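Local coordinates for protein amidohydrolase (Xanthomonas campestris pv. campestris, PDB 4DZH) that probably deaminates adenosine-type nucleosides such as 5'-methylthioadenosine, using a zinc ion bound in the active site of an amidohydrolase TIM barrel, at residues Y22-P25 / V31-E34; D119-A124 / A147-Q152; H201-V206 / A249-L254; A209-V214 / V225-H230; T351-A356 / H396-L401. One frame throughout, in Å; residues are numbered along the deposited sequence.

Contact 1. Residues Y22-P25 / V31-E34; sequences YVVP and VVLE
Tyr22 and Val23 run antiparallel to Leu33 and Glu34, a short hairpin-like antiparallel pairing at the edge of the barrel of this amidohydrolase. Two backbone bonds close the hydrogen-bonded pair Val23 with Leu33: Val23 N to Leu33 O at 2.8 Å, nearly straight at 172°, and Leu33 N to Val23 O, also 2.8 Å. Tyr22 and Glu34 form the adjoining non-hydrogen-bonded pair, with both side chains on the same face. The Tyr22 side chain starts beside its own backbone N, CG anti to the carbonyl carbon (chi1 -57°). Its CB lies 4.1 Å from Val32 CG1, and past CG, CD1 comes to 3.9 Å from that same methyl. Farther out CE1 reaches Glu34 OE2 at 3.9 Å, and the hydroxyl OH lies 3.9 Å from the same Glu34 OE2. Ring and carboxylate run side by side in the same direction, their planes 37° apart, so the acid lies obliquely against the ring. Val397 and Leu394 also touch the tyrosine, and its backbone bonds to Ala69 and Leu71 tie the pairing to strand 69-80. At the turn end, the pyrrolidine of Pro25 rests on the backbone of the other segment, with Pro25 CD 3.3 Å from Val31 O.

Contact 2. Residues D119-A124 / A147-Q152; sequences DGTTLA and AAVYKQ
Helices 119-124 and 147-152 run roughly the same way, their axes 9.7 Å apart at closest approach and crossing at -35°, with Thr122 and Val149 the nearest pair of residues. Between them the side chains make one small, mostly apolar patch. The methyl of Thr121 sits over one face of the Tyr150 ring, a CH-pi contact with Thr121 CG2 3.9 Å from the ring centroid. It stands 23° off the ring normal, displaced toward the phenol end, so that Tyr150 CZ is the nearest ring atom to Thr121 CG2 at 3.6 Å. The threonine torsion sorts its two branches: CG2 lies anti to the backbone N and faces the ring, while OG1 turns back (chi1 -60°) to bond Val117 O one turn earlier. Val149 fills the other half of the patch. Its CG1 touches Thr121 CG2 at 3.9 Å and Thr122 OG1 at 3.5 Å; that hydroxyl bonds Ala118 O, so the valine meets an oxygen already engaged by its own helix. The phenol OH of Tyr150 reaches past the threonine methyl to Glu138 and Asn82, which hold the far end of the ring in place. This is the packing of neighbouring outer helices in a TIM barrel, with the tyrosine reaching inward to strand 133-139, about 9 Å from the side chain of the zinc ligand His81.

Contact 3. Residues H201-V206 / A249-L254; sequences HAPYTV and ARLDRL
Arg250 reaches out of helix 247-254 to grip the loop that follows strand 194-200 in the TIM barrel, taking two of its carbonyls with one guanidinium edge. The polar grip is the tight part. Arg250 NH2 bonds Val206 O at 2.9 Å and 167°, lying in the plane of that carbonyl, and the oxygen sits almost exactly in the guanidinium plane. The second bond is less regular: Arg250 NH1 meets Pro203 O, also at 2.9 Å but bent to 153°, with the donor tilted 32° from the carbonyl plane. A chain extended from CG to NE carries the group straight across. Asp208 forms a salt bridge with NH2 and Tyr243 a cation-pi contact, which together would hold the buried charge and help keep that edge turned to the loop. The apolar side is looser, since Pro203 CG comes only to 4.5 Å from Leu251 CD1. On the solvent side Arg253 is exposed, yet it also bridges to Asp208. The loop lies close to the metal site: the side chain of Pro203 is about 5 Å from that of the zinc ligand His228. On the loop itself, His201 ND1 and Thr205 OG1 share a hydrogen bond of 2.8 Å.

Contact 4. Residues A209-V214 / V225-H230; sequences ANFERV and VHLHTH. With ZN (zinc ion), chain E.
Phe211 points its ring edge at Leu227, meeting the leucine at about a right angle between helix 208-221 and strand 225-229. The methyl Leu227 CD1 lies near the plane of the ring, 4.0 Å from Phe211 CZ and scarcely farther from CE1, so it presses on the rim of the ring. Arg250, Leu251 and Val206 also pack on this phenylalanine. A chi1 of -96°, off the staggered values, goes with the ring end reaching the leucine.

One helical turn later Val214 aims straight at the strand. Its CG1 nestles against both methyls of Val225, 3.9 Å from Val225 CG2 and 4.0 Å from Val225 CG1, the two valines meeting at a slant. Val225 and Leu227, two residues apart, thus turn the same side of the strand to the helix, and Pro200 of strand 194-200 touches both.

The residues that alternate with them are turned away from the helix. His228 sends its ring to the zinc, with His228 NE2 2.2 Å from the metal. His228 ND1 is bonded to His201 O, a second-shell contact that fixes the ring's rotation. His79, His81 and Asp316 complete the protein ligands, and a water stands 2.0 Å from the zinc. Next along, Thr229 OG1 bonds back to Leu227 O from above the carbonyl plane.

A strand with hydrophobic residues toward its covering helix and metal-binding histidine toward the barrel interior is characteristic of the amidohydrolase TIM barrel and its zinc site.

Contact 5. Residues T351-A356 / H396-L401; sequences TTLRAA and HVLSQL
Leu353 meets Leu398 and Leu401 through a single methyl, and the contact between helices 349-363 and 397-403 is wholly apolar. Leu353 CD2 lies 4.1 Å from Leu398 CD2 and 4.2 Å from Leu401 CD1, touching residues three apart on the facing helix. The side chains of Leu353 and Leu398 meet at about a right angle, whereas Leu401 comes in at a slant. Leu353 stretches across because its CG stands anti to the backbone N (chi1 -171°); both partners hold CG beside their own N instead. Further apolar neighbours close round the cluster: Ile402 and Ile26 pack on Leu353, and Val24 and Ala350 on Leu398.

The polar interactions belong to the flanks. Within the first helix the backbone carries the usual bonds, such as Ala355 N to Thr351 O at 3.0 Å. On the other helix, His396 occupies the N-cap position and Leu401 N bonds back to Val397 O. Gln400 NE2 is held by the carbonyls of Thr391 and Pro393, while Ser399 OG bonds Asp92 of the second subunit, so this helix faces the dimer partner as well as Leu353.

With just methyl groups meeting, at ordinary van der Waals distances, the contact has no directional bond to set an exact register; its specificity rests on shape and on burying Leu353 and Leu401, with Leu398 only partly covered.

In the fold
Contacts 3 and 4 form one buried unit, their centres about 6 Å apart: contact 4 is nested within the loop that contact 3 closes, and His201 O joins them through His228 ND1 beside the zinc. Contact 3 supplies charge and carbonyl bonds where contact 4 supplies hydrocarbon. Contacts 1 and 5 make a second group, on the opposite side of the chain's centre from contact 4, where Val24 and Val32 pack on Leu398; backbone pairing in the partly buried contact 1 gives way to leucine packing in contact 5. Contact 2 stands alone, buried between outer helices, its centre at least 25 Å from every other.

Contact 1. Residues Y22-P25 / V31-E34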
# COMPACT_ATOMS: atom_id res chain seq x y z
N TYR A 22 -5.55 -23.33 -0.70
CA TYR A 22 -4.09 -23.27 -0.84
C TYR A 22 -3.50 -23.23 0.54
O TYR A 22 -4.01 -22.51 1.42
CB TYR A 22 -3.65 -22.01 -1.62
CG TYR A 22 -4.29 -21.96 -2.96
CD1 TYR A 22 -3.69 -22.59 -4.05
CD2 TYR A 22 -5.51 -21.30 -3.15
CE1 TYR A 22 -4.29 -22.56 -5.31
CE2 TYR A 22 -6.13 -21.27 -4.41
CZ TYR A 22 -5.50 -21.90 -5.48
OH TYR A 22 -6.09 -21.88 -6.74
N VAL A 23 -2.47 -24.04 0.76
CA VAL A 23 -1.68 -23.91 1.98
C VAL A 23 -0.27 -23.45 1.64
O VAL A 23 0.38 -24.04 0.78
CB VAL A 23 -1.60 -25.24 2.80
CG1 VAL A 23 -0.65 -25.11 3.98
CG2 VAL A 23 -3.02 -25.66 3.25
N VAL A 24 0.19 -22.37 2.28
CA VAL A 24 1.51 -21.84 2.03
C VAL A 24 2.38 -22.05 3.26
O VAL A 24 2.30 -21.28 4.22
CB VAL A 24 1.43 -20.32 1.70
CG1 VAL A 24 2.82 -19.79 1.45
CG2 VAL A 24 0.45 -20.08 0.52
N PRO A 25 3.20 -23.12 3.27
CA PRO A 25 3.86 -23.51 4.52
C PRO A 25 5.07 -22.66 4.93
O PRO A 25 5.44 -22.74 6.10
CB PRO A 25 4.29 -24.96 4.24
CG PRO A 25 4.55 -24.98 2.73
CD PRO A 25 3.50 -24.02 2.14
N VAL A 31 7.00 -22.91 -2.04
CA VAL A 31 6.06 -23.99 -2.31
C VAL A 31 4.61 -23.61 -1.96
O VAL A 31 4.33 -23.03 -0.90
CB VAL A 31 6.51 -25.30 -1.60
CG1 VAL A 31 5.37 -26.28 -1.43
CG2 VAL A 31 7.66 -25.92 -2.39
N VAL A 32 3.68 -23.95 -2.86
CA VAL A 32 2.26 -23.77 -2.55
C VAL A 32 1.51 -25.10 -2.65
O VAL A 32 1.51 -25.74 -3.69
CB VAL A 32 1.61 -22.69 -3.47
CG1 VAL A 32 0.14 -22.53 -3.15
CG2 VAL A 32 2.35 -21.36 -3.31
N LEU A 33 0.89 -25.52 -1.55
CA LEU A 33 0.18 -26.79 -1.54
C LEU A 33 -1.27 -26.59 -1.86
O LEU A 33 -2.04 -26.07 -1.06
CB LEU A 33 0.29 -27.42 -0.15
CG LEU A 33 1.70 -27.48 0.41
CD1 LEU A 33 1.67 -27.95 1.85
CD2 LEU A 33 2.54 -28.40 -0.48
N GLU A 34 -1.67 -27.04 -3.04
CA GLU A 34 -3.04 -26.88 -3.45
C GLU A 34 -3.97 -27.91 -2.77
O GLU A 34 -3.61 -29.07 -2.66
CB GLU A 34 -3.10 -27.04 -4.96
CG GLU A 34 -4.46 -26.87 -5.55
CD GLU A 34 -4.38 -26.27 -6.95
OE1 GLU A 34 -3.29 -26.39 -7.57
OE2 GLU A 34 -5.38 -25.67 -7.42

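Contact 2. Residues D119-A124 / A147-Q152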
# COMPACT_ATOMS: atom_id res chain seq x y z
N ASP A 119 -5.32 1.12 26.18
CA ASP A 119 -6.34 1.36 25.17
C ASP A 119 -5.68 1.32 23.76
O ASP A 119 -6.27 0.73 22.83
CB ASP A 119 -7.00 2.72 25.38
CG ASP A 119 -7.93 2.74 26.62
OD1 ASP A 119 -8.21 1.66 27.19
OD2 ASP A 119 -8.37 3.86 26.98
N GLY A 120 -4.51 1.95 23.63
CA GLY A 120 -3.84 2.00 22.35
C GLY A 120 -3.38 0.61 21.89
O GLY A 120 -3.51 0.24 20.72
N THR A 121 -2.89 -0.18 22.82
CA THR A 121 -2.49 -1.55 22.51
C THR A 121 -3.68 -2.39 22.09
O THR A 121 -3.61 -3.20 21.13
CB THR A 121 -1.80 -2.18 23.74
OG1 THR A 121 -0.64 -1.39 24.06
CG2 THR A 121 -1.35 -3.58 23.41
N THR A 122 -4.80 -2.22 22.80
CA THR A 122 -6.00 -2.96 22.49
C THR A 122 -6.54 -2.60 21.10
O THR A 122 -6.92 -3.49 20.32
CB THR A 122 -7.07 -2.71 23.57
OG1 THR A 122 -6.55 -3.11 24.83
CG2 THR A 122 -8.32 -3.48 23.25
N LEU A 123 -6.59 -1.29 20.80
CA LEU A 123 -6.91 -0.84 19.46
C LEU A 123 -6.00 -1.51 18.39
O LEU A 123 -6.49 -2.03 17.38
CB LEU A 123 -6.79 0.69 19.40
CG LEU A 123 -7.16 1.32 18.06
CD1 LEU A 123 -8.55 0.85 17.59
CD2 LEU A 123 -7.08 2.80 18.20
N ALA A 124 -4.70 -1.54 18.67
CA ALA A 124 -3.76 -2.16 17.74
C ALA A 124 -4.03 -3.66 17.54
O ALA A 124 -3.97 -4.17 16.40
CB ALA A 124 -2.32 -1.94 18.21
N ALA A 147 2.14 -6.34 28.16
CA ALA A 147 2.23 -7.80 28.28
C ALA A 147 0.90 -8.37 28.77
O ALA A 147 0.38 -9.33 28.19
CB ALA A 147 3.40 -8.20 29.21
N ALA A 148 0.33 -7.73 29.78
CA ALA A 148 -0.95 -8.19 30.33
C ALA A 148 -2.05 -8.10 29.28
O ALA A 148 -2.86 -9.04 29.14
CB ALA A 148 -1.32 -7.39 31.57
N VAL A 149 -2.09 -6.98 28.54
CA VAL A 149 -3.09 -6.78 27.49
C VAL A 149 -2.96 -7.79 26.37
O VAL A 149 -3.94 -8.41 26.01
CB VAL A 149 -3.06 -5.36 26.91
CG1 VAL A 149 -3.98 -5.25 25.70
CG2 VAL A 149 -3.47 -4.37 27.97
N TYR A 150 -1.75 -8.00 25.86
CA TYR A 150 -1.55 -9.03 24.85
C TYR A 150 -1.99 -10.43 25.37
O TYR A 150 -2.68 -11.15 24.65
CB TYR A 150 -0.10 -9.06 24.37
CG TYR A 150 0.26 -7.89 23.46
CD1 TYR A 150 -0.44 -7.61 22.29
CD2 TYR A 150 1.34 -7.07 23.78
CE1 TYR A 150 -0.09 -6.56 21.47
CE2 TYR A 150 1.69 -6.02 22.93
CZ TYR A 150 0.97 -5.77 21.81
OH TYR A 150 1.28 -4.73 20.94
N LYS A 151 -1.58 -10.77 26.60
CA LYS A 151 -1.86 -12.08 27.19
C LYS A 151 -3.37 -12.23 27.29
O LYS A 151 -3.93 -13.24 26.89
CB LYS A 151 -1.22 -12.20 28.56
CG LYS A 151 -1.49 -13.56 29.21
CD LYS A 151 -0.94 -14.69 28.35
CE LYS A 151 -1.15 -16.09 29.03
NZ LYS A 151 -0.21 -17.12 28.53
N GLN A 152 -4.06 -11.20 27.79
CA GLN A 152 -5.53 -11.28 27.96
C GLN A 152 -6.25 -11.56 26.62
O GLN A 152 -7.28 -12.27 26.54
CB GLN A 152 -6.03 -9.98 28.60
CG GLN A 152 -7.55 -9.83 28.75
CD GLN A 152 -7.98 -8.35 28.79
OE1 GLN A 152 -7.19 -7.47 29.17
NE2 GLN A 152 -9.24 -8.08 28.37

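Contact 3. Residues H201-V206 / A249-L254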
# COMPACT_ATOMS: atom_id res chain seq x y z
N HIS A 201 16.51 2.56 23.75
CA HIS A 201 15.78 3.35 22.77
C HIS A 201 16.55 3.58 21.46
O HIS A 201 16.06 3.25 20.37
CB HIS A 201 15.27 4.67 23.36
CG HIS A 201 14.71 5.58 22.32
ND1 HIS A 201 15.38 6.69 21.85
CD2 HIS A 201 13.55 5.52 21.62
CE1 HIS A 201 14.66 7.27 20.90
NE2 HIS A 201 13.54 6.59 20.76
N ALA A 202 17.74 4.16 21.56
CA ALA A 202 18.54 4.50 20.38
C ALA A 202 19.98 4.76 20.86
O ALA A 202 20.21 4.99 22.06
CB ALA A 202 17.99 5.75 19.71
N PRO A 203 20.95 4.70 19.94
CA PRO A 203 22.34 4.94 20.39
C PRO A 203 22.52 6.33 21.00
O PRO A 203 23.40 6.49 21.88
CB PRO A 203 23.14 4.80 19.09
CG PRO A 203 22.30 3.83 18.25
CD PRO A 203 20.88 4.28 18.53
N TYR A 204 21.74 7.31 20.54
CA TYR A 204 21.88 8.70 20.99
C TYR A 204 21.09 9.02 22.27
O TYR A 204 21.18 10.14 22.79
CB TYR A 204 21.49 9.70 19.89
CG TYR A 204 20.14 9.41 19.25
CD1 TYR A 204 18.96 9.90 19.82
CD2 TYR A 204 20.05 8.66 18.09
CE1 TYR A 204 17.73 9.65 19.25
CE2 TYR A 204 18.83 8.39 17.51
CZ TYR A 204 17.68 8.89 18.08
OH TYR A 204 16.48 8.61 17.49
N THR A 205 20.34 8.06 22.79
CA THR A 205 19.57 8.31 24.01
C THR A 205 19.95 7.34 25.10
O THR A 205 19.34 7.35 26.17
CB THR A 205 18.05 8.17 23.81
OG1 THR A 205 17.76 6.89 23.22
CG2 THR A 205 17.50 9.29 22.92
N VAL A 206 20.94 6.50 24.84
CA VAL A 206 21.34 5.48 25.78
C VAL A 206 22.85 5.60 25.97
O VAL A 206 23.62 5.41 25.01
CB VAL A 206 20.98 4.05 25.31
CG1 VAL A 206 21.52 3.00 26.28
CG2 VAL A 206 19.46 3.89 25.15
N ALA A 249 29.86 0.76 15.05
CA ALA A 249 31.22 0.58 15.59
C ALA A 249 31.24 0.71 17.12
O ALA A 249 31.87 -0.10 17.82
CB ALA A 249 32.18 1.58 14.94
N ARG A 250 30.57 1.74 17.64
CA ARG A 250 30.42 1.90 19.08
C ARG A 250 29.67 0.75 19.76
O ARG A 250 30.08 0.26 20.80
CB ARG A 250 29.76 3.23 19.42
CG ARG A 250 29.23 3.32 20.85
CD ARG A 250 28.60 4.70 21.12
NE ARG A 250 28.07 4.78 22.47
CZ ARG A 250 26.80 5.02 22.75
NH1 ARG A 250 25.95 5.22 21.75
NH2 ARG A 250 26.37 5.04 24.02
N LEU A 251 28.55 0.31 19.18
CA LEU A 251 27.82 -0.82 19.74
C LEU A 251 28.65 -2.10 19.70
O LEU A 251 28.57 -2.93 20.60
CB LEU A 251 26.53 -1.04 18.96
CG LEU A 251 25.44 0.06 19.03
CD1 LEU A 251 24.39 -0.13 17.95
CD2 LEU A 251 24.77 0.11 20.39
N ASP A 252 29.46 -2.24 18.65
CA ASP A 252 30.36 -3.39 18.52
C ASP A 252 31.38 -3.39 19.68
O ASP A 252 31.59 -4.42 20.31
CB ASP A 252 31.06 -3.37 17.15
CG ASP A 252 31.95 -4.59 16.92
OD1 ASP A 252 31.89 -5.53 17.74
OD2 ASP A 252 32.69 -4.63 15.91
N ARG A 253 31.98 -2.24 19.96
CA ARG A 253 32.93 -2.15 21.06
C ARG A 253 32.23 -2.33 22.42
O ARG A 253 32.83 -2.85 23.36
CB ARG A 253 33.73 -0.84 20.98
CG ARG A 253 33.04 0.37 21.61
CD ARG A 253 34.00 1.52 21.98
NE ARG A 253 33.29 2.80 21.91
CZ ARG A 253 32.58 3.34 22.90
NH1 ARG A 253 32.49 2.72 24.08
NH2 ARG A 253 31.96 4.50 22.71
N LEU A 254 30.96 -1.94 22.52
CA LEU A 254 30.19 -2.15 23.74
C LEU A 254 29.73 -3.61 23.92
O LEU A 254 29.22 -3.97 24.98
CB LEU A 254 28.97 -1.20 23.81
CG LEU A 254 29.32 0.29 23.96
CD1 LEU A 254 28.12 1.17 23.72
CD2 LEU A 254 29.93 0.53 25.37

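Contact 4. Residues A209-V214 / V225-H230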
# COMPACT_ATOMS: atom_id res chain seq x y z
N ALA A 209 27.23 3.29 29.86
CA ALA A 209 26.98 2.52 31.07
C ALA A 209 25.66 1.76 31.02
O ALA A 209 25.59 0.61 31.43
CB ALA A 209 27.03 3.44 32.28
N ASN A 210 24.61 2.42 30.51
CA ASN A 210 23.33 1.76 30.32
C ASN A 210 23.41 0.64 29.27
O ASN A 210 22.77 -0.41 29.43
CB ASN A 210 22.25 2.78 29.96
CG ASN A 210 21.74 3.52 31.19
OD1 ASN A 210 21.88 3.02 32.32
ND2 ASN A 210 21.15 4.69 30.99
N PHE A 211 24.21 0.85 28.23
CA PHE A 211 24.38 -0.17 27.19
C PHE A 211 25.13 -1.36 27.78
O PHE A 211 24.83 -2.53 27.50
CB PHE A 211 25.12 0.38 25.95
CG PHE A 211 24.20 0.83 24.86
CD1 PHE A 211 23.13 0.03 24.41
CD2 PHE A 211 24.38 2.06 24.28
CE1 PHE A 211 22.30 0.47 23.40
CE2 PHE A 211 23.56 2.51 23.28
CZ PHE A 211 22.51 1.70 22.82
N GLU A 212 26.11 -1.07 28.63
CA GLU A 212 26.85 -2.13 29.27
C GLU A 212 25.92 -2.97 30.16
O GLU A 212 26.02 -4.20 30.22
CB GLU A 212 27.98 -1.54 30.12
CG GLU A 212 28.55 -2.49 31.18
CD GLU A 212 29.03 -3.84 30.62
OE1 GLU A 212 29.16 -4.01 29.39
OE2 GLU A 212 29.26 -4.75 31.44
N ARG A 213 25.00 -2.29 30.84
CA ARG A 213 24.10 -2.97 31.75
C ARG A 213 23.10 -3.84 30.97
O ARG A 213 22.75 -4.96 31.39
CB ARG A 213 23.38 -1.94 32.62
CG ARG A 213 22.65 -2.50 33.83
CD ARG A 213 22.35 -1.39 34.86
NE ARG A 213 21.54 -1.83 36.00
CZ ARG A 213 21.03 -1.00 36.91
NH1 ARG A 213 21.24 0.32 36.82
NH2 ARG A 213 20.31 -1.46 37.92
N VAL A 214 22.66 -3.35 29.82
CA VAL A 214 21.80 -4.15 28.96
C VAL A 214 22.56 -5.40 28.47
O VAL A 214 22.00 -6.50 28.42
CB VAL A 214 21.35 -3.32 27.75
CG1 VAL A 214 20.82 -4.23 26.60
CG2 VAL A 214 20.31 -2.32 28.19
N VAL A 225 17.85 -8.07 22.46
CA VAL A 225 18.05 -6.63 22.58
C VAL A 225 17.43 -5.94 21.36
O VAL A 225 17.89 -6.14 20.26
CB VAL A 225 19.57 -6.30 22.70
CG1 VAL A 225 19.79 -4.81 22.77
CG2 VAL A 225 20.16 -7.02 23.92
N HIS A 226 16.39 -5.13 21.56
CA HIS A 226 15.60 -4.53 20.46
C HIS A 226 15.97 -3.04 20.34
O HIS A 226 15.59 -2.26 21.21
CB HIS A 226 14.13 -4.66 20.86
CG HIS A 226 13.13 -4.13 19.86
ND1 HIS A 226 11.76 -4.25 20.07
CD2 HIS A 226 13.27 -3.47 18.69
CE1 HIS A 226 11.11 -3.70 19.06
NE2 HIS A 226 12.00 -3.22 18.20
N LEU A 227 16.68 -2.65 19.27
CA LEU A 227 17.32 -1.33 19.22
C LEU A 227 17.14 -0.61 17.88
O LEU A 227 17.56 -1.12 16.83
CB LEU A 227 18.81 -1.49 19.48
CG LEU A 227 19.73 -0.29 19.35
CD1 LEU A 227 19.42 0.68 20.45
CD2 LEU A 227 21.22 -0.73 19.45
N HIS A 228 16.54 0.58 17.90
CA HIS A 228 16.62 1.45 16.72
C HIS A 228 18.07 1.73 16.37
O HIS A 228 18.78 2.33 17.19
CB HIS A 228 15.92 2.79 16.94
CG HIS A 228 14.46 2.70 17.28
ND1 HIS A 228 13.99 3.06 18.52
CD2 HIS A 228 13.37 2.43 16.52
CE1 HIS A 228 12.67 2.97 18.53
NE2 HIS A 228 12.26 2.59 17.33
N THR A 229 18.51 1.36 15.16
CA THR A 229 19.94 1.45 14.82
C THR A 229 20.17 2.03 13.42
O THR A 229 19.67 1.50 12.42
CB THR A 229 20.58 0.05 14.87
OG1 THR A 229 20.29 -0.59 16.12
CG2 THR A 229 22.13 0.11 14.70
N HIS A 230 20.98 3.10 13.31
CA HIS A 230 21.31 3.66 11.99
C HIS A 230 20.06 4.06 11.17
O HIS A 230 19.98 3.85 9.94
CB HIS A 230 22.22 2.72 11.17
CG HIS A 230 23.66 2.77 11.58
ND1 HIS A 230 24.69 2.73 10.66
CD2 HIS A 230 24.24 2.83 12.80
CE1 HIS A 230 25.85 2.79 11.30
NE2 HIS A 230 25.61 2.84 12.60
ZN ZN E . 10.39 2.63 16.24
O HOH W 1 11.16 4.03 15.00

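Contact 5. Residues T351-A356 / H396-L401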
# COMPACT_ATOMS: atom_id res chain seq x y z
N THR A 351 10.38 -14.64 -1.01
CA THR A 351 11.38 -14.11 -0.08
C THR A 351 10.79 -13.05 0.83
O THR A 351 11.07 -13.01 2.04
CB THR A 351 12.57 -13.56 -0.85
OG1 THR A 351 13.17 -14.63 -1.61
CG2 THR A 351 13.61 -12.96 0.09
N THR A 352 9.96 -12.19 0.26
CA THR A 352 9.31 -11.16 1.07
C THR A 352 8.34 -11.81 2.07
O THR A 352 8.31 -11.43 3.26
CB THR A 352 8.56 -10.12 0.19
OG1 THR A 352 9.49 -9.46 -0.70
CG2 THR A 352 7.92 -9.09 1.09
N LEU A 353 7.52 -12.74 1.61
CA LEU A 353 6.60 -13.43 2.50
C LEU A 353 7.37 -14.18 3.60
O LEU A 353 6.92 -14.23 4.77
CB LEU A 353 5.63 -14.34 1.72
CG LEU A 353 4.52 -14.88 2.64
CD1 LEU A 353 3.54 -13.77 3.10
CD2 LEU A 353 3.72 -15.94 1.90
N ARG A 354 8.53 -14.73 3.24
CA ARG A 354 9.38 -15.40 4.23
C ARG A 354 9.80 -14.43 5.34
O ARG A 354 9.69 -14.76 6.51
CB ARG A 354 10.61 -16.00 3.54
CG ARG A 354 11.50 -16.87 4.47
CD ARG A 354 12.50 -17.65 3.63
NE ARG A 354 13.45 -18.51 4.40
CZ ARG A 354 13.17 -19.77 4.73
NH1 ARG A 354 11.98 -20.27 4.41
NH2 ARG A 354 14.08 -20.55 5.38
N ALA A 355 10.26 -13.24 4.95
CA ALA A 355 10.64 -12.21 5.90
C ALA A 355 9.48 -11.84 6.83
O ALA A 355 9.66 -11.69 8.05
CB ALA A 355 11.19 -11.00 5.19
N ALA A 356 8.28 -11.70 6.25
CA ALA A 356 7.09 -11.34 7.01
C ALA A 356 6.61 -12.39 8.01
O ALA A 356 5.77 -12.08 8.89
CB ALA A 356 5.94 -11.02 6.03
N HIS A 396 -0.42 -16.81 -9.91
CA HIS A 396 0.55 -17.27 -8.87
C HIS A 396 0.13 -16.78 -7.48
O HIS A 396 -0.08 -15.58 -7.25
CB HIS A 396 1.95 -16.79 -9.18
CG HIS A 396 2.43 -17.19 -10.54
ND1 HIS A 396 3.02 -18.42 -10.79
CD2 HIS A 396 2.42 -16.53 -11.73
CE1 HIS A 396 3.35 -18.50 -12.07
NE2 HIS A 396 2.99 -17.37 -12.66
N VAL A 397 -0.00 -17.72 -6.56
CA VAL A 397 -0.51 -17.43 -5.23
C VAL A 397 0.48 -16.57 -4.43
O VAL A 397 0.07 -15.62 -3.76
CB VAL A 397 -0.78 -18.74 -4.46
CG1 VAL A 397 -1.08 -18.49 -2.99
CG2 VAL A 397 -1.95 -19.48 -5.14
N LEU A 398 1.77 -16.88 -4.48
CA LEU A 398 2.75 -16.06 -3.72
C LEU A 398 2.76 -14.60 -4.22
O LEU A 398 2.72 -13.67 -3.42
CB LEU A 398 4.16 -16.66 -3.73
CG LEU A 398 4.13 -18.04 -3.08
CD1 LEU A 398 5.50 -18.68 -3.18
CD2 LEU A 398 3.67 -17.96 -1.62
N SER A 399 2.81 -14.44 -5.54
CA SER A 399 2.69 -13.13 -6.19
C SER A 399 1.46 -12.41 -5.70
O SER A 399 1.49 -11.21 -5.41
CB SER A 399 2.48 -13.33 -7.70
OG SER A 399 3.70 -13.62 -8.35
N GLN A 400 0.34 -13.12 -5.67
CA GLN A 400 -0.92 -12.50 -5.28
C GLN A 400 -0.94 -12.01 -3.86
O GLN A 400 -1.48 -10.95 -3.55
CB GLN A 400 -2.06 -13.48 -5.51
CG GLN A 400 -3.22 -12.76 -6.19
CD GLN A 400 -2.98 -12.61 -7.67
OE1 GLN A 400 -1.92 -12.20 -8.14
NE2 GLN A 400 -4.03 -13.01 -8.46
N LEU A 401 -0.32 -12.77 -2.96
CA LEU A 401 -0.33 -12.38 -1.55
C LEU A 401 0.50 -11.12 -1.33
O LEU A 401 0.16 -10.28 -0.47
CB LEU A 401 0.26 -13.51 -0.71
CG LEU A 401 -0.74 -14.64 -0.57
CD1 LEU A 401 -0.02 -15.87 0.07
CD2 LEU A 401 -1.93 -14.28 0.25